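Local coordinates for protein host Factor for Q beta (Staphylococcus aureus, PDB 1KQ1) that binds RNA as a hexameric Sm-like protein and acts as a pleiotropic regulator of translation, at residues Glu21-Leu27 with Ala59-Val65. Sequence-based numbering, arbitrary orientation.
Sequences EVTVFFL and AISTYTV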
ATOM      1  N   GLU C  21     -18.244 -20.482  -3.867  1.00 23.15           N
ATOM      2  CA  GLU C  21     -18.560 -19.132  -3.443  1.00 18.29           C
ATOM      3  C   GLU C  21     -17.462 -18.720  -2.459  1.00 18.57           C
ATOM      4  O   GLU C  21     -17.336 -19.273  -1.383  1.00 18.50           O
ATOM      5  CB  GLU C  21     -19.922 -19.161  -2.741  1.00 22.38           C
ATOM      6  CG  GLU C  21     -20.472 -17.796  -2.379  1.00 38.93           C
ATOM      7  CD  GLU C  21     -21.107 -17.078  -3.547  1.00 48.07           C
ATOM      8  OE1 GLU C  21     -21.064 -17.609  -4.676  1.00 52.66           O
ATOM      9  OE2 GLU C  21     -21.659 -15.975  -3.335  1.00 56.53           O
ATOM     10  N   VAL C  22     -16.650 -17.738  -2.841  1.00 15.38           N
ATOM     11  CA  VAL C  22     -15.556 -17.277  -2.018  1.00 15.52           C
ATOM     12  C   VAL C  22     -15.841 -15.841  -1.548  1.00 13.58           C
ATOM     13  O   VAL C  22     -16.508 -15.092  -2.245  1.00 16.85           O
ATOM     14  CB  VAL C  22     -14.261 -17.241  -2.887  1.00 18.27           C
ATOM     15  CG1 VAL C  22     -13.102 -16.570  -2.149  1.00 30.32           C
ATOM     16  CG2 VAL C  22     -13.894 -18.678  -3.317  1.00 22.25           C
ATOM     17  N   THR C  23     -15.317 -15.529  -0.375  1.00 11.01           N
ATOM     18  CA  THR C  23     -15.402 -14.183   0.188  1.00 11.96           C
ATOM     19  C   THR C  23     -13.980 -13.593   0.055  1.00 10.64           C
ATOM     20  O   THR C  23     -12.983 -14.179   0.510  1.00 11.67           O
ATOM     21  CB  THR C  23     -15.780 -14.195   1.660  1.00 14.67           C
ATOM     22  OG1 THR C  23     -17.123 -14.729   1.783  1.00 21.27           O
ATOM     23  CG2 THR C  23     -15.794 -12.758   2.238  1.00 23.34           C
ATOM     24  N   VAL C  24     -13.917 -12.448  -0.594  1.00  8.45           N
ATOM     25  CA  VAL C  24     -12.654 -11.738  -0.790  1.00  8.73           C
ATOM     26  C   VAL C  24     -12.641 -10.541   0.169  1.00  8.99           C
ATOM     27  O   VAL C  24     -13.592  -9.700   0.134  1.00 12.91           O
ATOM     28  CB  VAL C  24     -12.577 -11.205  -2.219  1.00 10.05           C
ATOM     29  CG1 VAL C  24     -11.297 -10.331  -2.422  1.00 12.99           C
ATOM     30  CG2 VAL C  24     -12.562 -12.355  -3.215  1.00 11.65           C
ATOM     31  N   PHE C  25     -11.640 -10.475   1.044  1.00  7.91           N
ATOM     32  CA  PHE C  25     -11.495  -9.319   1.915  1.00  7.47           C
ATOM     33  C   PHE C  25     -10.459  -8.436   1.308  1.00  8.72           C
ATOM     34  O   PHE C  25      -9.439  -8.911   0.794  1.00  9.63           O
ATOM     35  CB  PHE C  25     -11.057  -9.721   3.321  1.00  9.79           C
ATOM     36  CG  PHE C  25     -12.152 -10.322   4.119  1.00 14.14           C
ATOM     37  CD1 PHE C  25     -12.828  -9.561   5.047  1.00 16.03           C
ATOM     38  CD2 PHE C  25     -12.480 -11.649   3.933  1.00 15.37           C
ATOM     39  CE1 PHE C  25     -13.852 -10.132   5.816  1.00 25.37           C
ATOM     40  CE2 PHE C  25     -13.505 -12.237   4.694  1.00 25.08           C
ATOM     41  CZ  PHE C  25     -14.182 -11.463   5.636  1.00 22.90           C
ATOM     42  N   PHE C  26     -10.718  -7.131   1.366  1.00  6.62           N
ATOM     43  CA  PHE C  26      -9.782  -6.133   0.793  1.00  8.54           C
ATOM     44  C   PHE C  26      -8.860  -5.515   1.836  1.00  7.53           C
ATOM     45  O   PHE C  26      -9.054  -5.698   3.024  1.00  8.20           O
ATOM     46  CB  PHE C  26     -10.637  -5.048   0.114  1.00  8.44           C
ATOM     47  CG  PHE C  26     -11.396  -5.543  -1.055  1.00  9.14           C
ATOM     48  CD1 PHE C  26     -10.828  -5.470  -2.327  1.00 14.91           C
ATOM     49  CD2 PHE C  26     -12.666  -6.108  -0.890  1.00 13.92           C
ATOM     50  CE1 PHE C  26     -11.539  -5.966  -3.435  1.00 16.53           C
ATOM     51  CE2 PHE C  26     -13.382  -6.611  -1.996  1.00 18.10           C
ATOM     52  CZ  PHE C  26     -12.801  -6.532  -3.261  1.00 19.57           C
ATOM     53  N   LEU C  27      -7.871  -4.728   1.391  1.00  8.98           N
ATOM     54  CA  LEU C  27      -6.966  -4.093   2.330  1.00  7.73           C
ATOM     55  C   LEU C  27      -7.674  -3.222   3.328  1.00 10.39           C
ATOM     56  O   LEU C  27      -7.197  -3.104   4.460  1.00 11.29           O
ATOM     57  CB  LEU C  27      -5.935  -3.228   1.614  1.00 13.82           C
ATOM     58  CG  LEU C  27      -5.033  -3.897   0.590  1.00 14.71           C
ATOM     59  CD1 LEU C  27      -3.981  -2.861   0.108  1.00 11.80           C
ATOM     60  CD2 LEU C  27      -4.355  -5.082   1.216  1.00 15.93           C
ATOM     61  N   ALA C  59      -5.033  -5.238  -4.093  1.00  6.47           N
ATOM     62  CA  ALA C  59      -5.984  -4.746  -3.104  1.00  5.14           C
ATOM     63  C   ALA C  59      -6.582  -5.840  -2.236  1.00  5.86           C
ATOM     64  O   ALA C  59      -7.394  -5.557  -1.337  1.00  8.42           O
ATOM     65  CB  ALA C  59      -7.109  -3.964  -3.800  1.00  7.79           C
ATOM     66  N   ILE C  60      -6.253  -7.102  -2.541  1.00  6.21           N
ATOM     67  CA  ILE C  60      -6.805  -8.196  -1.746  1.00  7.27           C
ATOM     68  C   ILE C  60      -5.980  -8.531  -0.532  1.00  7.28           C
ATOM     69  O   ILE C  60      -4.737  -8.534  -0.569  1.00  6.97           O
ATOM     70  CB  ILE C  60      -6.938  -9.467  -2.626  1.00  6.32           C
ATOM     71  CG1 ILE C  60      -7.897  -9.184  -3.785  1.00  5.95           C
ATOM     72  CG2 ILE C  60      -7.400 -10.680  -1.746  1.00  9.06           C
ATOM     73  CD1 ILE C  60      -7.908 -10.335  -4.811  1.00  7.89           C
ATOM     74  N   SER C  61      -6.690  -8.746   0.586  1.00  5.30           N
ATOM     75  CA  SER C  61      -6.031  -9.182   1.821  1.00  5.07           C
ATOM     76  C   SER C  61      -6.157 -10.685   1.989  1.00  9.57           C
ATOM     77  O   SER C  61      -5.137 -11.395   2.187  1.00  9.04           O
ATOM     78  CB  SER C  61      -6.717  -8.500   2.997  1.00 11.07           C
ATOM     79  OG  SER C  61      -6.188  -9.085   4.160  1.00 17.40           O
ATOM     80  N   THR C  62      -7.387 -11.182   1.884  1.00  8.05           N
ATOM     81  CA  THR C  62      -7.637 -12.599   2.175  1.00  8.68           C
ATOM     82  C   THR C  62      -8.735 -13.207   1.361  1.00  8.33           C
ATOM     83  O   THR C  62      -9.664 -12.523   0.978  1.00 10.93           O
ATOM     84  CB  THR C  62      -8.133 -12.692   3.658  1.00 12.81           C
ATOM     85  OG1 THR C  62      -7.217 -12.023   4.522  1.00 17.65           O
ATOM     86  CG2 THR C  62      -8.288 -14.152   4.160  1.00 15.17           C
ATOM     87  N   TYR C  63      -8.665 -14.523   1.127  1.00  8.10           N
ATOM     88  CA  TYR C  63      -9.796 -15.272   0.554  1.00 10.33           C
ATOM     89  C   TYR C  63     -10.275 -16.241   1.624  1.00 10.73           C
ATOM     90  O   TYR C  63      -9.444 -16.862   2.311  1.00 11.24           O
ATOM     91  CB  TYR C  63      -9.403 -16.146  -0.633  1.00 10.50           C
ATOM     92  CG  TYR C  63      -8.734 -15.457  -1.766  1.00 10.09           C
ATOM     93  CD1 TYR C  63      -9.462 -14.933  -2.832  1.00 15.24           C
ATOM     94  CD2 TYR C  63      -7.351 -15.349  -1.775  1.00 12.98           C
ATOM     95  CE1 TYR C  63      -8.763 -14.316  -3.927  1.00 14.43           C
ATOM     96  CE2 TYR C  63      -6.668 -14.735  -2.827  1.00 16.69           C
ATOM     97  CZ  TYR C  63      -7.384 -14.238  -3.881  1.00 13.51           C
ATOM     98  OH  TYR C  63      -6.697 -13.654  -4.913  1.00 13.20           O
ATOM     99  N   THR C  64     -11.602 -16.410   1.744  1.00 10.72           N
ATOM    100  CA  THR C  64     -12.143 -17.401   2.711  1.00 16.59           C
ATOM    101  C   THR C  64     -13.318 -18.093   2.019  1.00 18.27           C
ATOM    102  O   THR C  64     -13.916 -17.522   1.147  1.00 18.39           O
ATOM    103  CB  THR C  64     -12.708 -16.742   3.993  1.00 26.13           C
ATOM    104  OG1 THR C  64     -13.891 -15.997   3.662  1.00 32.55           O
ATOM    105  CG2 THR C  64     -11.703 -15.834   4.644  1.00 31.01           C
ATOM    106  N   VAL C  65     -13.680 -19.339   2.411  1.00 22.84           N
ATOM    107  CA  VAL C  65     -14.800 -20.015   1.767  1.00 37.15           C
ATOM    108  C   VAL C  65     -15.939 -20.255   2.753  1.00 44.04           C
ATOM    109  O   VAL C  65     -15.839 -20.008   3.943  1.00 47.86           O
ATOM    110  CB  VAL C  65     -14.370 -21.361   1.157  1.00 40.37           C
ATOM    111  CG1 VAL C  65     -15.575 -22.104   0.600  1.00 20.00           C
ATOM    112  CG2 VAL C  65     -13.378 -21.139   0.025  1.00 51.77           C
TER
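F25 meets S61 and T62 in a classic beta bulge, where the antiparallel strands 21-26 and 60-65 slip by one residue. F25 O takes two N-H groups, hydrogen-bonded from S61 N at 2.8 Å and from T62 N at 3.2 Å, both arriving from the same face of its carbonyl plane; F25 N returns a nearly straight hydrogen bond to T62 O at 2.8 Å. Beyond the bulge, L27 N hydrogen-bonds to A59 O, while toward the other end T23 and T64 exchange a pair of backbone hydrogen bonds.

On the face carrying T23, F25, T62 and T64, OG1 of T64 sits between its own backbone N and carbonyl carbon (chi1 68°). From there it reaches T23 CB at 3.3 Å and lies in the plane of the F25 ring, at its edge, 3.9 Å from CE2. On the other face the contacts are apolar: V22 CG1 approaches the Y63 ring edge, V24 CG2 packs alongside Y63 CD1 at 4.1 Å, and V24 CG1 meets I60 CG1 at 3.8 Å.

The pairing sets the last strand, 60-65, against the first, 21-26, at one edge of the five-stranded antiparallel Sm-type sheet of Hfq. In strand 31-39, G34 and M32 make backbone hydrogen bonds to V22 and V24, helix 7-17 packs on V22, Y63 and V65 through F15, and T62-T64 pair with a strand of a second subunit, carrying the sheet onward through the hexamer.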